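Local coordinates for protein probable ferredoxin-dependent nitrite reductase NirA (Mycobacterium tuberculosis, PDB 1ZJ8) that reduces sulfite to sulfide with electrons from ferredoxin, using a siroheme and a [4Fe-4S] cluster, at residues R110-R122 against V372-F386. Numbering follows the deposited sequence.
Sequences RCDGGALSAAALR and VADLMARAGSDRIRF
The guanidinium of Arg-122 has Ala-373 CB over one face, displaced from its centre. At its edge lies the carboxylate of Asp-374, with the two planes 28° apart. NH1 of Arg-122 donates to OD1 of Asp-374 at 2.6 Å, on the syn side of the carboxylate but tilted out of its plane, and this is a salt bridge. A bend at chi3 (-46°) turns the otherwise extended Arg-122 chain toward Asp-374. The Phe-386 ring has Cys-111 SG at its edge, a sulfur-aromatic contact 5.5 Å from the ring centroid. Leu-116 CD1 and Leu-121 CD1 approach the same ring obliquely. The other branch of Leu-121, CD2, meets Val-372 CG1 at 3.6 Å and also touches Met-376 SD and, on the strand, Ile-384 CD1. Ala-118 CB packs on Met-376 CE. Leu-121 CG is anti to the backbone N (chi1 -172°), and the fork spreads between the helix and the strand.

Leu-116 and Ile-384 form an antiparallel hydrogen-bonded pair, with N-O distances of 3.0 Å from Leu-116 N to Ile-384 O and 3.2 Å from Ile-384 N to Leu-116 O. Phe-386 N donates to Gly-114 O. Ser-117 is the N-cap of the next helix, where its OG accepts from Ala-120 N. Ala-118 N instead donates to Asp-382 OD1, from above the carboxylate plane.

The contact joins the two ferredoxin-like half domains. Strand 115-116 from the first half adds an edge to the sheet of the second, beside 384-386, which pairs onward with 392-397. Met-376 and Ile-384 also touch Ile-394 of that strand. Helical segments 118-122 and 372-379 run nearly antiparallel, their axes 9.0 Å apart at closest approach.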
ATOM      1  N   ARG A 110      -4.790   9.826   5.569  1.00 34.85           N
ATOM      2  CA  ARG A 110      -3.735  10.097   4.597  1.00 34.56           C
ATOM      3  C   ARG A 110      -2.431  10.521   5.286  1.00 34.36           C
ATOM      4  O   ARG A 110      -2.411  11.538   5.999  1.00 34.68           O
ATOM      5  CB  ARG A 110      -4.209  11.210   3.677  1.00 34.58           C
ATOM      6  CG  ARG A 110      -3.376  11.392   2.457  1.00 34.93           C
ATOM      7  CD  ARG A 110      -3.580  12.747   1.811  1.00 34.61           C
ATOM      8  NE  ARG A 110      -2.707  12.822   0.651  1.00 34.25           N
ATOM      9  CZ  ARG A 110      -3.033  12.395  -0.562  1.00 35.95           C
ATOM     10  NH1 ARG A 110      -4.249  11.932  -0.823  1.00 38.21           N
ATOM     11  NH2 ARG A 110      -2.146  12.464  -1.544  1.00 36.07           N
ATOM     12  N   CYS A 111      -1.361   9.752   5.080  1.00 33.65           N
ATOM     13  CA  CYS A 111      -0.069  10.024   5.696  1.00 33.55           C
ATOM     14  C   CYS A 111       1.070  10.051   4.679  1.00 33.52           C
ATOM     15  O   CYS A 111       1.965   9.189   4.699  1.00 33.47           O
ATOM     16  CB  CYS A 111       0.246   8.951   6.726  1.00 33.69           C
ATOM     17  SG  CYS A 111      -0.973   8.782   8.006  1.00 34.28           S
ATOM     18  N   ASP A 112       1.064  11.056   3.813  1.00 33.13           N
ATOM     19  CA  ASP A 112       2.077  11.148   2.770  1.00 32.76           C
ATOM     20  C   ASP A 112       3.449  11.045   3.408  1.00 32.19           C
ATOM     21  O   ASP A 112       3.714  11.676   4.438  1.00 32.23           O
ATOM     22  CB  ASP A 112       1.901  12.421   1.945  1.00 32.92           C
ATOM     23  CG  ASP A 112       0.517  12.482   1.298  1.00 34.66           C
ATOM     24  OD1 ASP A 112       0.420  12.211   0.089  1.00 36.42           O
ATOM     25  OD2 ASP A 112      -0.487  12.726   2.017  1.00 36.32           O
ATOM     26  N   GLY A 113       4.286  10.193   2.820  1.00 31.65           N
ATOM     27  CA  GLY A 113       5.627   9.916   3.328  1.00 31.58           C
ATOM     28  C   GLY A 113       5.701   9.203   4.673  1.00 31.45           C
ATOM     29  O   GLY A 113       6.790   9.111   5.261  1.00 31.02           O
ATOM     30  N   GLY A 114       4.548   8.720   5.163  1.00 31.50           N
ATOM     31  CA  GLY A 114       4.438   8.028   6.460  1.00 31.28           C
ATOM     32  C   GLY A 114       4.659   8.873   7.704  1.00 31.13           C
ATOM     33  O   GLY A 114       4.539   8.372   8.802  1.00 31.15           O
ATOM     34  N   ALA A 115       4.919  10.167   7.544  1.00 31.20           N
ATOM     35  CA  ALA A 115       5.602  10.942   8.580  1.00 31.39           C
ATOM     36  C   ALA A 115       4.650  11.608   9.560  1.00 31.47           C
ATOM     37  O   ALA A 115       3.800  12.357   9.137  1.00 31.72           O
ATOM     38  CB  ALA A 115       6.485  11.988   7.922  1.00 31.31           C
ATOM     39  N   LEU A 116       4.832  11.358  10.861  1.00 31.85           N
ATOM     40  CA  LEU A 116       3.969  11.898  11.919  1.00 32.12           C
ATOM     41  C   LEU A 116       4.765  12.378  13.125  1.00 32.24           C
ATOM     42  O   LEU A 116       5.863  11.899  13.368  1.00 32.68           O
ATOM     43  CB  LEU A 116       2.999  10.837  12.427  1.00 32.61           C
ATOM     44  CG  LEU A 116       2.168  10.050  11.412  1.00 34.29           C
ATOM     45  CD1 LEU A 116       1.454   8.882  12.085  1.00 33.82           C
ATOM     46  CD2 LEU A 116       1.159  10.971  10.688  1.00 35.58           C
ATOM     47  N   SER A 117       4.197  13.321  13.878  1.00 32.37           N
ATOM     48  CA  SER A 117       4.779  13.759  15.140  1.00 32.70           C
ATOM     49  C   SER A 117       4.297  12.829  16.238  1.00 32.63           C
ATOM     50  O   SER A 117       3.442  11.987  16.005  1.00 32.45           O
ATOM     51  CB  SER A 117       4.377  15.203  15.467  1.00 33.26           C
ATOM     52  OG  SER A 117       2.988  15.327  15.756  1.00 34.08           O
ATOM     53  N   ALA A 118       4.834  12.984  17.435  1.00 32.54           N
ATOM     54  CA  ALA A 118       4.357  12.197  18.553  1.00 32.87           C
ATOM     55  C   ALA A 118       2.924  12.590  18.880  1.00 33.01           C
ATOM     56  O   ALA A 118       2.090  11.735  19.139  1.00 33.36           O
ATOM     57  CB  ALA A 118       5.252  12.404  19.753  1.00 32.97           C
ATOM     58  N   ALA A 119       2.641  13.893  18.849  1.00 33.67           N
ATOM     59  CA  ALA A 119       1.289  14.422  19.098  1.00 33.76           C
ATOM     60  C   ALA A 119       0.257  13.864  18.113  1.00 34.07           C
ATOM     61  O   ALA A 119      -0.854  13.499  18.523  1.00 34.55           O
ATOM     62  CB  ALA A 119       1.299  15.941  19.041  1.00 33.51           C
ATOM     63  N   ALA A 120       0.626  13.800  16.835  1.00 34.00           N
ATOM     64  CA  ALA A 120      -0.266  13.295  15.810  1.00 34.29           C
ATOM     65  C   ALA A 120      -0.534  11.808  16.019  1.00 34.47           C
ATOM     66  O   ALA A 120      -1.657  11.344  15.808  1.00 34.61           O
ATOM     67  CB  ALA A 120       0.320  13.553  14.414  1.00 34.10           C
ATOM     68  N   LEU A 121       0.496  11.068  16.423  1.00 34.93           N
ATOM     69  CA  LEU A 121       0.381   9.635  16.681  1.00 35.32           C
ATOM     70  C   LEU A 121      -0.539   9.369  17.886  1.00 35.86           C
ATOM     71  O   LEU A 121      -1.318   8.407  17.885  1.00 36.01           O
ATOM     72  CB  LEU A 121       1.762   9.031  16.922  1.00 35.36           C
ATOM     73  CG  LEU A 121       1.781   7.491  17.003  1.00 35.58           C
ATOM     74  CD1 LEU A 121       1.654   6.888  15.608  1.00 35.53           C
ATOM     75  CD2 LEU A 121       3.019   6.943  17.744  1.00 35.18           C
ATOM     76  N   ARG A 122      -0.459  10.234  18.897  1.00 36.27           N
ATOM     77  CA  ARG A 122      -1.353  10.164  20.048  1.00 36.58           C
ATOM     78  C   ARG A 122      -2.823  10.412  19.682  1.00 37.03           C
ATOM     79  O   ARG A 122      -3.729   9.718  20.181  1.00 37.15           O
ATOM     80  CB  ARG A 122      -0.912  11.160  21.099  1.00 36.37           C
ATOM     81  CG  ARG A 122      -1.736  11.086  22.359  1.00 36.49           C
ATOM     82  CD  ARG A 122      -1.330  12.169  23.322  1.00 36.82           C
ATOM     83  NE  ARG A 122       0.121  12.272  23.452  1.00 37.01           N
ATOM     84  CZ  ARG A 122       0.869  11.416  24.140  1.00 38.70           C
ATOM     85  NH1 ARG A 122       0.306  10.372  24.766  1.00 38.73           N
ATOM     86  NH2 ARG A 122       2.189  11.599  24.202  1.00 38.59           N
ATOM     87  N   VAL A 372       2.737   3.828  22.191  1.00 30.63           N
ATOM     88  CA  VAL A 372       3.965   4.159  21.462  1.00 31.14           C
ATOM     89  C   VAL A 372       4.279   5.658  21.585  1.00 31.40           C
ATOM     90  O   VAL A 372       5.440   6.051  21.714  1.00 31.30           O
ATOM     91  CB  VAL A 372       3.867   3.787  19.934  1.00 31.16           C
ATOM     92  CG1 VAL A 372       5.072   4.336  19.153  1.00 31.18           C
ATOM     93  CG2 VAL A 372       3.734   2.282  19.724  1.00 30.40           C
ATOM     94  N   ALA A 373       3.244   6.488  21.552  1.00 31.82           N
ATOM     95  CA  ALA A 373       3.441   7.930  21.684  1.00 32.09           C
ATOM     96  C   ALA A 373       4.120   8.288  23.001  1.00 32.40           C
ATOM     97  O   ALA A 373       4.991   9.163  23.021  1.00 32.82           O
ATOM     98  CB  ALA A 373       2.121   8.668  21.537  1.00 32.10           C
ATOM     99  N   ASP A 374       3.748   7.599  24.081  1.00 32.65           N
ATOM    100  CA  ASP A 374       4.344   7.850  25.415  1.00 32.97           C
ATOM    101  C   ASP A 374       5.770   7.321  25.528  1.00 32.86           C
ATOM    102  O   ASP A 374       6.622   7.927  26.207  1.00 32.41           O
ATOM    103  CB  ASP A 374       3.442   7.286  26.527  1.00 33.51           C
ATOM    104  CG  ASP A 374       2.067   7.952  26.540  1.00 35.12           C
ATOM    105  OD1 ASP A 374       2.024   9.189  26.340  1.00 35.52           O
ATOM    106  OD2 ASP A 374       1.032   7.253  26.694  1.00 38.03           O
ATOM    107  N   LEU A 375       6.026   6.197  24.854  1.00 32.76           N
ATOM    108  CA  LEU A 375       7.385   5.673  24.727  1.00 32.82           C
ATOM    109  C   LEU A 375       8.265   6.662  23.961  1.00 32.86           C
ATOM    110  O   LEU A 375       9.417   6.902  24.342  1.00 32.79           O
ATOM    111  CB  LEU A 375       7.383   4.329  24.005  1.00 32.80           C
ATOM    112  CG  LEU A 375       6.856   3.131  24.795  1.00 32.99           C
ATOM    113  CD1 LEU A 375       6.737   1.913  23.893  1.00 33.82           C
ATOM    114  CD2 LEU A 375       7.755   2.834  25.985  1.00 32.84           C
ATOM    115  N   MET A 376       7.724   7.246  22.898  1.00 32.80           N
ATOM    116  CA  MET A 376       8.447   8.267  22.170  1.00 33.31           C
ATOM    117  C   MET A 376       8.829   9.452  23.074  1.00 33.40           C
ATOM    118  O   MET A 376       9.961   9.950  23.019  1.00 32.95           O
ATOM    119  CB  MET A 376       7.618   8.735  20.984  1.00 33.44           C
ATOM    120  CG  MET A 376       7.613   7.736  19.839  1.00 33.91           C
ATOM    121  SD  MET A 376       6.567   8.192  18.435  1.00 34.51           S
ATOM    122  CE  MET A 376       7.346   9.721  17.918  1.00 35.05           C
ATOM    123  N   ALA A 377       7.890   9.892  23.912  1.00 33.91           N
ATOM    124  CA  ALA A 377       8.148  11.015  24.827  1.00 34.30           C
ATOM    125  C   ALA A 377       9.225  10.640  25.816  1.00 34.93           C
ATOM    126  O   ALA A 377      10.160  11.411  26.007  1.00 35.32           O
ATOM    127  CB  ALA A 377       6.919  11.432  25.558  1.00 34.01           C
ATOM    128  N   ARG A 378       9.110   9.463  26.444  1.00 35.45           N
ATOM    129  CA  ARG A 378      10.200   8.950  27.306  1.00 35.77           C
ATOM    130  C   ARG A 378      11.576   8.956  26.622  1.00 35.03           C
ATOM    131  O   ARG A 378      12.584   9.090  27.271  1.00 35.13           O
ATOM    132  CB  ARG A 378       9.904   7.521  27.800  1.00 36.44           C
ATOM    133  CG  ARG A 378       9.499   7.438  29.261  1.00 38.21           C
ATOM    134  CD  ARG A 378       9.349   6.002  29.779  1.00 39.25           C
ATOM    135  NE  ARG A 378       9.583   5.934  31.241  1.00 42.40           N
ATOM    136  CZ  ARG A 378      10.725   5.523  31.839  1.00 44.16           C
ATOM    137  NH1 ARG A 378      11.790   5.104  31.127  1.00 43.47           N
ATOM    138  NH2 ARG A 378      10.802   5.513  33.173  1.00 43.74           N
ATOM    139  N   ALA A 379      11.613   8.787  25.312  1.00 34.52           N
ATOM    140  CA  ALA A 379      12.872   8.694  24.595  1.00 34.23           C
ATOM    141  C   ALA A 379      13.277  10.026  23.952  1.00 33.90           C
ATOM    142  O   ALA A 379      14.361  10.137  23.360  1.00 34.01           O
ATOM    143  CB  ALA A 379      12.771   7.600  23.528  1.00 34.42           C
ATOM    144  N   GLY A 380      12.427  11.038  24.087  1.00 33.28           N
ATOM    145  CA  GLY A 380      12.744  12.367  23.583  1.00 32.94           C
ATOM    146  C   GLY A 380      12.583  12.514  22.083  1.00 32.58           C
ATOM    147  O   GLY A 380      13.172  13.426  21.493  1.00 32.30           O
ATOM    148  N   SER A 381      11.743  11.657  21.482  1.00 32.31           N
ATOM    149  CA  SER A 381      11.519  11.643  20.027  1.00 32.05           C
ATOM    150  C   SER A 381      10.155  12.171  19.625  1.00 31.81           C
ATOM    151  O   SER A 381       9.150  11.827  20.242  1.00 32.06           O
ATOM    152  CB  SER A 381      11.663  10.217  19.471  1.00 32.33           C
ATOM    153  OG  SER A 381      10.957  10.045  18.234  1.00 31.50           O
ATOM    154  N   ASP A 382      10.129  12.971  18.561  1.00 31.82           N
ATOM    155  CA  ASP A 382       8.905  13.522  18.005  1.00 31.54           C
ATOM    156  C   ASP A 382       8.716  13.143  16.545  1.00 31.44           C
ATOM    157  O   ASP A 382       7.897  13.781  15.859  1.00 31.85           O
ATOM    158  CB  ASP A 382       8.952  15.047  18.114  1.00 32.05           C
ATOM    159  CG  ASP A 382       7.624  15.728  17.748  1.00 32.96           C
ATOM    160  OD1 ASP A 382       6.592  15.431  18.414  1.00 36.15           O
ATOM    161  OD2 ASP A 382       7.634  16.573  16.808  1.00 33.44           O
ATOM    162  N   ARG A 383       9.451  12.137  16.054  1.00 30.95           N
ATOM    163  CA  ARG A 383       9.234  11.623  14.684  1.00 31.14           C
ATOM    164  C   ARG A 383       9.142  10.104  14.586  1.00 31.19           C
ATOM    165  O   ARG A 383      10.060   9.390  14.998  1.00 31.12           O
ATOM    166  CB  ARG A 383      10.368  11.998  13.732  1.00 31.11           C
ATOM    167  CG  ARG A 383      10.684  13.455  13.573  1.00 30.65           C
ATOM    168  CD  ARG A 383      12.196  13.595  13.461  1.00 31.62           C
ATOM    169  NE  ARG A 383      12.710  13.894  12.124  1.00 31.82           N
ATOM    170  CZ  ARG A 383      13.989  13.766  11.762  1.00 31.25           C
ATOM    171  NH1 ARG A 383      14.897  13.297  12.598  1.00 31.24           N
ATOM    172  NH2 ARG A 383      14.359  14.099  10.536  1.00 33.35           N
ATOM    173  N   ILE A 384       8.062   9.647  13.959  1.00 31.12           N
ATOM    174  CA  ILE A 384       7.807   8.249  13.669  1.00 31.13           C
ATOM    175  C   ILE A 384       7.276   8.185  12.232  1.00 30.88           C
ATOM    176  O   ILE A 384       6.650   9.141  11.745  1.00 30.13           O
ATOM    177  CB  ILE A 384       6.789   7.650  14.675  1.00 31.31           C
ATOM    178  CG1 ILE A 384       6.353   6.242  14.261  1.00 32.17           C
ATOM    179  CG2 ILE A 384       5.523   8.509  14.788  1.00 31.67           C
ATOM    180  CD1 ILE A 384       5.568   5.484  15.355  1.00 32.12           C
ATOM    181  N   ARG A 385       7.551   7.074  11.556  1.00 30.83           N
ATOM    182  CA  ARG A 385       7.109   6.857  10.189  1.00 31.28           C
ATOM    183  C   ARG A 385       6.418   5.502  10.042  1.00 31.43           C
ATOM    184  O   ARG A 385       6.909   4.494  10.580  1.00 32.08           O
ATOM    185  CB  ARG A 385       8.318   6.873   9.245  1.00 31.70           C
ATOM    186  CG  ARG A 385       8.779   8.261   8.776  1.00 32.96           C
ATOM    187  CD  ARG A 385       9.850   8.836   9.674  1.00 33.60           C
ATOM    188  NE  ARG A 385      10.021  10.279   9.492  1.00 34.03           N
ATOM    189  CZ  ARG A 385      10.829  10.853   8.599  1.00 34.34           C
ATOM    190  NH1 ARG A 385      11.577  10.144   7.768  1.00 33.78           N
ATOM    191  NH2 ARG A 385      10.908  12.169   8.562  1.00 35.67           N
ATOM    192  N   PHE A 386       5.317   5.453   9.298  1.00 30.99           N
ATOM    193  CA  PHE A 386       4.782   4.170   8.860  1.00 31.41           C
ATOM    194  C   PHE A 386       5.499   3.719   7.581  1.00 31.17           C
ATOM    195  O   PHE A 386       6.009   4.557   6.849  1.00 31.21           O
ATOM    196  CB  PHE A 386       3.266   4.261   8.598  1.00 32.36           C
ATOM    197  CG  PHE A 386       2.424   4.632   9.819  1.00 32.45           C
ATOM    198  CD1 PHE A 386       2.692   4.086  11.078  1.00 33.25           C
ATOM    199  CD2 PHE A 386       1.334   5.490   9.686  1.00 32.06           C
ATOM    200  CE1 PHE A 386       1.913   4.430  12.202  1.00 32.93           C
ATOM    201  CE2 PHE A 386       0.555   5.826  10.788  1.00 32.81           C
ATOM    202  CZ  PHE A 386       0.846   5.292  12.055  1.00 32.50           C
TER